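Local structure of fructuronate-tagaturonate epimerase UxaE from Cohnella laeviribosi in complex with 1 glycerol (Cohnella laeviribosi, 6IL9) at residues A[22-34]-A[43-55]. The protein interconverts fructuronate and tagaturonate by epimerisation, probably at the zinc site of its TIM barrel. Numbering follows the deposited sequence.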
ATOM      1  N   SER A  22       3.878 -17.163 -18.269  1.00 21.36           N
ATOM      2  CA  SER A  22       2.547 -16.650 -18.554  1.00 19.04           C
ATOM      3  C   SER A  22       1.662 -17.626 -19.317  1.00 19.93           C
ATOM      4  O   SER A  22       0.518 -17.280 -19.628  1.00 22.61           O
ATOM      5  CB  SER A  22       2.638 -15.340 -19.358  1.00 20.92           C
ATOM      6  OG  SER A  22       3.060 -15.610 -20.693  1.00 21.68           O
ATOM      7  N   ARG A  23       2.153 -18.815 -19.647  1.00 25.12           N
ATOM      8  CA  ARG A  23       1.370 -19.749 -20.446  1.00 26.58           C
ATOM      9  C   ARG A  23       0.316 -20.410 -19.570  1.00 26.08           C
ATOM     10  O   ARG A  23       0.653 -21.076 -18.584  1.00 28.82           O
ATOM     11  CB  ARG A  23       2.278 -20.797 -21.081  1.00 27.61           C
ATOM     12  CG  ARG A  23       3.163 -20.229 -22.165  1.00 30.87           C
ATOM     13  CD  ARG A  23       4.105 -21.286 -22.693  1.00 33.02           C
ATOM     14  NE  ARG A  23       4.947 -20.773 -23.768  1.00 40.73           N
ATOM     15  CZ  ARG A  23       6.200 -20.362 -23.607  1.00 41.15           C
ATOM     16  NH1 ARG A  23       6.765 -20.397 -22.405  1.00 39.62           N
ATOM     17  NH2 ARG A  23       6.887 -19.913 -24.651  1.00 40.98           N
ATOM     18  N   HIS A  24      -0.953 -20.221 -19.927  1.00 26.69           N
ATOM     19  CA  HIS A  24      -2.070 -20.825 -19.215  1.00 29.38           C
ATOM     20  C   HIS A  24      -3.068 -21.369 -20.227  1.00 29.81           C
ATOM     21  O   HIS A  24      -2.956 -21.132 -21.433  1.00 29.35           O
ATOM     22  CB  HIS A  24      -2.719 -19.820 -18.258  1.00 29.36           C
ATOM     23  CG  HIS A  24      -1.799 -19.381 -17.165  1.00 29.13           C
ATOM     24  ND1 HIS A  24      -0.947 -18.305 -17.296  1.00 27.91           N
ATOM     25  CD2 HIS A  24      -1.556 -19.910 -15.942  1.00 28.30           C
ATOM     26  CE1 HIS A  24      -0.231 -18.180 -16.192  1.00 26.76           C
ATOM     27  NE2 HIS A  24      -0.585 -19.139 -15.353  1.00 30.77           N
ATOM     28  N   GLU A  25      -4.039 -22.130 -19.723  1.00 30.36           N
ATOM     29  CA  GLU A  25      -4.970 -22.838 -20.586  1.00 35.95           C
ATOM     30  C   GLU A  25      -6.315 -22.955 -19.886  1.00 33.60           C
ATOM     31  O   GLU A  25      -6.371 -23.273 -18.696  1.00 35.19           O
ATOM     32  CB  GLU A  25      -4.428 -24.228 -20.931  1.00 37.84           C
ATOM     33  CG  GLU A  25      -5.410 -25.141 -21.633  1.00 45.35           C
ATOM     34  CD  GLU A  25      -4.710 -26.103 -22.572  1.00 53.96           C
ATOM     35  OE1 GLU A  25      -5.336 -26.526 -23.573  1.00 52.65           O
ATOM     36  OE2 GLU A  25      -3.529 -26.430 -22.302  1.00 54.85           O
ATOM     37  N   SER A  26      -7.390 -22.684 -20.623  1.00 35.18           N
ATOM     38  CA  SER A  26      -8.754 -22.862 -20.127  1.00 38.44           C
ATOM     39  C   SER A  26      -9.558 -23.561 -21.213  1.00 40.30           C
ATOM     40  O   SER A  26      -9.856 -22.957 -22.249  1.00 35.34           O
ATOM     41  CB  SER A  26      -9.396 -21.528 -19.747  1.00 35.89           C
ATOM     42  OG  SER A  26     -10.750 -21.707 -19.349  1.00 40.55           O
ATOM     43  N   GLU A  27      -9.916 -24.821 -20.967  1.00 39.97           N
ATOM     44  CA  GLU A  27     -10.615 -25.668 -21.942  1.00 43.94           C
ATOM     45  C   GLU A  27      -9.711 -25.754 -23.171  1.00 43.23           C
ATOM     46  O   GLU A  27      -8.516 -26.056 -23.024  1.00 44.29           O
ATOM     47  CB  GLU A  27     -12.022 -25.136 -22.188  1.00 47.60           C
ATOM     48  CG  GLU A  27     -12.961 -25.311 -21.004  1.00 49.90           C
ATOM     49  CD  GLU A  27     -14.327 -24.692 -21.244  1.00 59.64           C
ATOM     50  OE1 GLU A  27     -14.383 -23.514 -21.661  1.00 56.84           O
ATOM     51  OE2 GLU A  27     -15.345 -25.383 -21.015  1.00 65.14           O
ATOM     52  N   GLY A  28     -10.206 -25.485 -24.372  1.00 41.91           N
ATOM     53  CA  GLY A  28      -9.372 -25.606 -25.549  1.00 39.34           C
ATOM     54  C   GLY A  28      -8.596 -24.370 -25.947  1.00 38.83           C
ATOM     55  O   GLY A  28      -8.006 -24.353 -27.031  1.00 37.32           O
ATOM     56  N   THR A  29      -8.568 -23.333 -25.112  1.00 40.12           N
ATOM     57  CA  THR A  29      -7.899 -22.081 -25.442  1.00 37.60           C
ATOM     58  C   THR A  29      -6.601 -21.951 -24.659  1.00 34.68           C
ATOM     59  O   THR A  29      -6.603 -22.044 -23.428  1.00 31.20           O
ATOM     60  CB  THR A  29      -8.794 -20.875 -25.145  1.00 36.67           C
ATOM     61  OG1 THR A  29     -10.039 -21.013 -25.839  1.00 33.81           O
ATOM     62  CG2 THR A  29      -8.106 -19.578 -25.590  1.00 32.20           C
ATOM     63  N   ARG A  30      -5.504 -21.720 -25.380  1.00 33.60           N
ATOM     64  CA  ARG A  30      -4.204 -21.419 -24.797  1.00 34.97           C
ATOM     65  C   ARG A  30      -3.987 -19.910 -24.802  1.00 29.92           C
ATOM     66  O   ARG A  30      -4.337 -19.233 -25.769  1.00 27.91           O
ATOM     67  CB  ARG A  30      -3.088 -22.103 -25.582  1.00 35.37           C
ATOM     68  CG  ARG A  30      -2.805 -23.529 -25.164  1.00 39.66           C
ATOM     69  CD  ARG A  30      -2.205 -24.314 -26.319  1.00 44.22           C
ATOM     70  NE  ARG A  30      -3.140 -24.417 -27.437  1.00 49.78           N
ATOM     71  CZ  ARG A  30      -2.907 -23.951 -28.660  1.00 49.47           C
ATOM     72  NH1 ARG A  30      -1.759 -23.344 -28.941  1.00 53.41           N
ATOM     73  NH2 ARG A  30      -3.824 -24.098 -29.609  1.00 48.78           N
ATOM     74  N   VAL A  31      -3.428 -19.381 -23.718  1.00 29.71           N
ATOM     75  CA  VAL A  31      -3.168 -17.949 -23.617  1.00 28.42           C
ATOM     76  C   VAL A  31      -1.772 -17.744 -23.047  1.00 29.28           C
ATOM     77  O   VAL A  31      -1.327 -18.495 -22.171  1.00 28.18           O
ATOM     78  CB  VAL A  31      -4.217 -17.225 -22.745  1.00 30.94           C
ATOM     79  CG1 VAL A  31      -5.557 -17.148 -23.464  1.00 32.63           C
ATOM     80  CG2 VAL A  31      -4.370 -17.929 -21.414  1.00 31.56           C
ATOM     81  N   GLN A  32      -1.079 -16.726 -23.556  1.00 25.02           N
ATOM     82  CA  GLN A  32       0.212 -16.319 -23.019  1.00 22.46           C
ATOM     83  C   GLN A  32       0.313 -14.807 -23.131  1.00 19.23           C
ATOM     84  O   GLN A  32      -0.510 -14.163 -23.780  1.00 19.22           O
ATOM     85  CB  GLN A  32       1.369 -16.992 -23.759  1.00 23.34           C
ATOM     86  CG  GLN A  32       1.507 -16.563 -25.201  1.00 26.02           C
ATOM     87  CD  GLN A  32       2.526 -17.400 -25.945  1.00 31.25           C
ATOM     88  OE1 GLN A  32       2.783 -18.552 -25.585  1.00 35.59           O
ATOM     89  NE2 GLN A  32       3.124 -16.826 -26.977  1.00 30.55           N
ATOM     90  N   MET A  33       1.333 -14.244 -22.480  1.00 17.65           N
ATOM     91  CA  MET A  33       1.617 -12.817 -22.540  1.00 17.49           C
ATOM     92  C   MET A  33       2.933 -12.585 -23.271  1.00 19.53           C
ATOM     93  O   MET A  33       3.885 -13.363 -23.130  1.00 19.27           O
ATOM     94  CB  MET A  33       1.693 -12.203 -21.134  1.00 16.57           C
ATOM     95  CG  MET A  33       1.718 -10.684 -21.123  1.00 22.29           C
ATOM     96  SD  MET A  33       1.641  -9.945 -19.452  1.00 21.68           S
ATOM     97  CE  MET A  33       0.218 -10.947 -18.861  1.00 11.03           C
ATOM     98  N   ILE A  34       2.977 -11.511 -24.059  1.00 18.04           N
ATOM     99  CA  ILE A  34       4.138 -11.149 -24.848  1.00 18.43           C
ATOM    100  C   ILE A  34       4.405  -9.664 -24.657  1.00 19.03           C
ATOM    101  O   ILE A  34       3.597  -8.928 -24.088  1.00 18.97           O
ATOM    102  CB  ILE A  34       3.944 -11.456 -26.350  1.00 18.76           C
ATOM    103  CG1 ILE A  34       2.820 -10.580 -26.913  1.00 22.44           C
ATOM    104  CG2 ILE A  34       3.644 -12.932 -26.562  1.00 19.88           C
ATOM    105  CD1 ILE A  34       2.772 -10.542 -28.442  1.00 23.38           C
ATOM    106  N   VAL A  43      -1.949 -13.176 -25.999  1.00 21.97           N
ATOM    107  CA  VAL A  43      -2.091 -13.925 -27.248  1.00 22.16           C
ATOM    108  C   VAL A  43      -2.880 -15.184 -26.939  1.00 25.66           C
ATOM    109  O   VAL A  43      -2.429 -16.022 -26.147  1.00 25.52           O
ATOM    110  CB  VAL A  43      -0.731 -14.281 -27.875  1.00 24.42           C
ATOM    111  CG1 VAL A  43      -0.929 -15.061 -29.165  1.00 28.48           C
ATOM    112  CG2 VAL A  43       0.098 -13.031 -28.128  1.00 26.05           C
ATOM    113  N   ALA A  44      -4.040 -15.332 -27.575  1.00 26.34           N
ATOM    114  CA  ALA A  44      -4.906 -16.485 -27.382  1.00 24.93           C
ATOM    115  C   ALA A  44      -4.948 -17.330 -28.652  1.00 28.72           C
ATOM    116  O   ALA A  44      -4.848 -16.807 -29.766  1.00 27.77           O
ATOM    117  CB  ALA A  44      -6.317 -16.040 -26.996  1.00 26.31           C
ATOM    118  N   GLU A  45      -5.079 -18.643 -28.476  1.00 29.61           N
ATOM    119  CA  GLU A  45      -5.158 -19.559 -29.607  1.00 35.31           C
ATOM    120  C   GLU A  45      -5.847 -20.841 -29.158  1.00 37.06           C
ATOM    121  O   GLU A  45      -5.637 -21.304 -28.036  1.00 35.71           O
ATOM    122  CB  GLU A  45      -3.767 -19.867 -30.171  1.00 40.31           C
ATOM    123  CG  GLU A  45      -3.776 -20.659 -31.473  1.00 45.04           C
ATOM    124  CD  GLU A  45      -2.387 -20.822 -32.056  1.00 52.22           C
ATOM    125  OE1 GLU A  45      -2.275 -21.002 -33.290  1.00 55.04           O
ATOM    126  OE2 GLU A  45      -1.406 -20.763 -31.280  1.00 51.50           O
ATOM    127  N   GLY A  46      -6.661 -21.412 -30.043  1.00 38.84           N
ATOM    128  CA  GLY A  46      -7.439 -22.588 -29.700  1.00 36.46           C
ATOM    129  C   GLY A  46      -8.888 -22.244 -29.424  1.00 38.58           C
ATOM    130  O   GLY A  46      -9.177 -21.376 -28.597  1.00 38.03           O
ATOM    131  N   SER A  47      -9.810 -22.910 -30.114  1.00 40.37           N
ATOM    132  CA  SER A  47     -11.220 -22.573 -29.984  1.00 39.72           C
ATOM    133  C   SER A  47     -11.708 -22.831 -28.562  1.00 36.49           C
ATOM    134  O   SER A  47     -11.301 -23.799 -27.915  1.00 39.93           O
ATOM    135  CB  SER A  47     -12.051 -23.383 -30.981  1.00 42.41           C
ATOM    136  OG  SER A  47     -13.419 -23.035 -30.890  1.00 46.30           O
ATOM    137  N   GLY A  48     -12.577 -21.957 -28.078  1.00 33.09           N
ATOM    138  CA  GLY A  48     -13.109 -22.101 -26.737  1.00 39.18           C
ATOM    139  C   GLY A  48     -13.735 -20.816 -26.259  1.00 36.43           C
ATOM    140  O   GLY A  48     -13.587 -19.756 -26.867  1.00 34.70           O
ATOM    141  N   LYS A  49     -14.455 -20.929 -25.135  1.00 35.54           N
ATOM    142  CA  LYS A  49     -15.142 -19.763 -24.590  1.00 35.27           C
ATOM    143  C   LYS A  49     -14.158 -18.686 -24.161  1.00 32.61           C
ATOM    144  O   LYS A  49     -14.476 -17.496 -24.237  1.00 31.43           O
ATOM    145  CB  LYS A  49     -16.029 -20.159 -23.407  1.00 37.37           C
ATOM    146  CG  LYS A  49     -17.329 -20.858 -23.801  1.00 42.44           C
ATOM    147  CD  LYS A  49     -18.245 -21.064 -22.599  1.00 47.84           C
ATOM    148  CE  LYS A  49     -17.542 -21.828 -21.486  1.00 50.61           C
ATOM    149  NZ  LYS A  49     -16.871 -23.068 -21.980  1.00 55.39           N
ATOM    150  N   LEU A  50     -12.968 -19.079 -23.702  1.00 33.21           N
ATOM    151  CA  LEU A  50     -11.959 -18.082 -23.364  1.00 33.97           C
ATOM    152  C   LEU A  50     -11.538 -17.304 -24.606  1.00 30.13           C
ATOM    153  O   LEU A  50     -11.493 -16.070 -24.591  1.00 28.98           O
ATOM    154  CB  LEU A  50     -10.757 -18.751 -22.697  1.00 32.02           C
ATOM    155  CG  LEU A  50      -9.549 -17.851 -22.423  1.00 32.32           C
ATOM    156  CD1 LEU A  50      -9.963 -16.604 -21.649  1.00 33.05           C
ATOM    157  CD2 LEU A  50      -8.459 -18.618 -21.680  1.00 32.75           C
ATOM    158  N   TYR A  51     -11.245 -18.015 -25.704  1.00 31.81           N
ATOM    159  CA  TYR A  51     -10.894 -17.340 -26.953  1.00 30.93           C
ATOM    160  C   TYR A  51     -12.002 -16.394 -27.404  1.00 33.20           C
ATOM    161  O   TYR A  51     -11.730 -15.280 -27.869  1.00 30.94           O
ATOM    162  CB  TYR A  51     -10.595 -18.373 -28.045  1.00 30.79           C
ATOM    163  CG  TYR A  51     -10.105 -17.783 -29.362  1.00 34.92           C
ATOM    164  CD1 TYR A  51     -10.998 -17.255 -30.298  1.00 31.39           C
ATOM    165  CD2 TYR A  51      -8.748 -17.761 -29.670  1.00 33.54           C
ATOM    166  CE1 TYR A  51     -10.551 -16.718 -31.497  1.00 34.17           C
ATOM    167  CE2 TYR A  51      -8.295 -17.230 -30.870  1.00 32.05           C
ATOM    168  CZ  TYR A  51      -9.200 -16.710 -31.776  1.00 34.51           C
ATOM    169  OH  TYR A  51      -8.746 -16.182 -32.963  1.00 35.60           O
ATOM    170  N   ASP A  52     -13.261 -16.823 -27.277  1.00 36.16           N
ATOM    171  CA  ASP A  52     -14.368 -16.028 -27.798  1.00 35.26           C
ATOM    172  C   ASP A  52     -14.586 -14.769 -26.975  1.00 32.58           C
ATOM    173  O   ASP A  52     -14.958 -13.722 -27.519  1.00 31.24           O
ATOM    174  CB  ASP A  52     -15.647 -16.866 -27.828  1.00 35.22           C
ATOM    175  CG  ASP A  52     -15.511 -18.107 -28.683  1.00 38.83           C
ATOM    176  OD1 ASP A  52     -14.749 -18.073 -29.671  1.00 38.97           O
ATOM    177  OD2 ASP A  52     -16.171 -19.118 -28.371  1.00 46.12           O
ATOM    178  N   GLU A  53     -14.362 -14.852 -25.659  1.00 32.44           N
ATOM    179  CA  GLU A  53     -14.693 -13.745 -24.769  1.00 30.37           C
ATOM    180  C   GLU A  53     -13.610 -12.674 -24.746  1.00 27.00           C
ATOM    181  O   GLU A  53     -13.916 -11.495 -24.540  1.00 26.78           O
ATOM    182  CB  GLU A  53     -14.956 -14.278 -23.358  1.00 31.10           C
ATOM    183  CG  GLU A  53     -16.254 -15.078 -23.255  1.00 34.20           C
ATOM    184  CD  GLU A  53     -16.313 -15.988 -22.040  1.00 38.48           C
ATOM    185  OE1 GLU A  53     -15.534 -15.775 -21.084  1.00 33.32           O
ATOM    186  OE2 GLU A  53     -17.142 -16.927 -22.048  1.00 36.84           O
ATOM    187  N   LEU A  54     -12.356 -13.053 -24.958  1.00 27.26           N
ATOM    188  CA  LEU A  54     -11.304 -12.053 -25.074  1.00 26.86           C
ATOM    189  C   LEU A  54     -11.546 -11.162 -26.286  1.00 31.30           C
ATOM    190  O   LEU A  54     -11.995 -11.621 -27.342  1.00 30.44           O
ATOM    191  CB  LEU A  54      -9.939 -12.726 -25.177  1.00 26.22           C
ATOM    192  CG  LEU A  54      -9.479 -13.439 -23.908  1.00 27.96           C
ATOM    193  CD1 LEU A  54      -8.323 -14.385 -24.219  1.00 28.46           C
ATOM    194  CD2 LEU A  54      -9.082 -12.407 -22.857  1.00 27.09           C
ATOM    195  N   ARG A  55     -11.266  -9.876 -26.119  1.00 28.80           N
ATOM    196  CA  ARG A  55     -11.378  -8.893 -27.185  1.00 30.15           C
ATOM    197  C   ARG A  55      -9.988  -8.621 -27.744  1.00 30.12           C
ATOM    198  O   ARG A  55      -9.074  -8.249 -26.999  1.00 29.10           O
ATOM    199  CB  ARG A  55     -12.023  -7.604 -26.672  1.00 32.84           C
ATOM    200  CG  ARG A  55     -12.332  -6.582 -27.755  1.00 44.62           C
ATOM    201  CD  ARG A  55     -13.590  -5.778 -27.421  1.00 53.25           C
ATOM    202  NE  ARG A  55     -13.402  -4.346 -27.647  1.00 60.54           N
ATOM    203  CZ  ARG A  55     -14.394  -3.484 -27.851  1.00 64.33           C
ATOM    204  NH1 ARG A  55     -14.129  -2.198 -28.048  1.00 63.68           N
ATOM    205  NH2 ARG A  55     -15.651  -3.908 -27.864  1.00 67.18           N
TER
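Glu27 in a type II' turn and Lys49 in the first turn of helix 49-53 form a salt bridge: NZ of Lys49 lies 2.5 Å from OE1 of Glu27, on its syn lone pair, and bonds OE2 weakly. The lysine's flexible chain suits this exposed clasp. Strands 29-36 and 39-45 form an antiparallel beta hairpin in a five-stranded sheet set apart from the zinc-bearing barrel. Arg30 and Glu45 bond both ways (Arg30 N to Glu45 O 2.7 Å), as do Gln32 and Val43, flanking the non-hydrogen-bonded pair Val31-Ala44. Thr29 ties this ladder to the helix: chi1 of -56° lets OG1 donate to Gly46 O (2.9 Å), from above the carbonyl plane, and accept from Tyr51 N (3.2 Å). A valine here would probably leave Tyr51 N without its acceptor and Gly46 O without its donor, loosening the tie to the helix. A CB on Gly48, the N-cap, would clash with OG1. On the face carrying Val43, the Arg30 and Glu45 side chains run side by side, their charged planes 36° apart, in a long salt bridge, NH1 to OE2 3.5 Å. Opposite, Val31 CG1 meets Ala44 CB at 3.8 Å and, tip to tip, Leu50 CD2 at 3.7 Å.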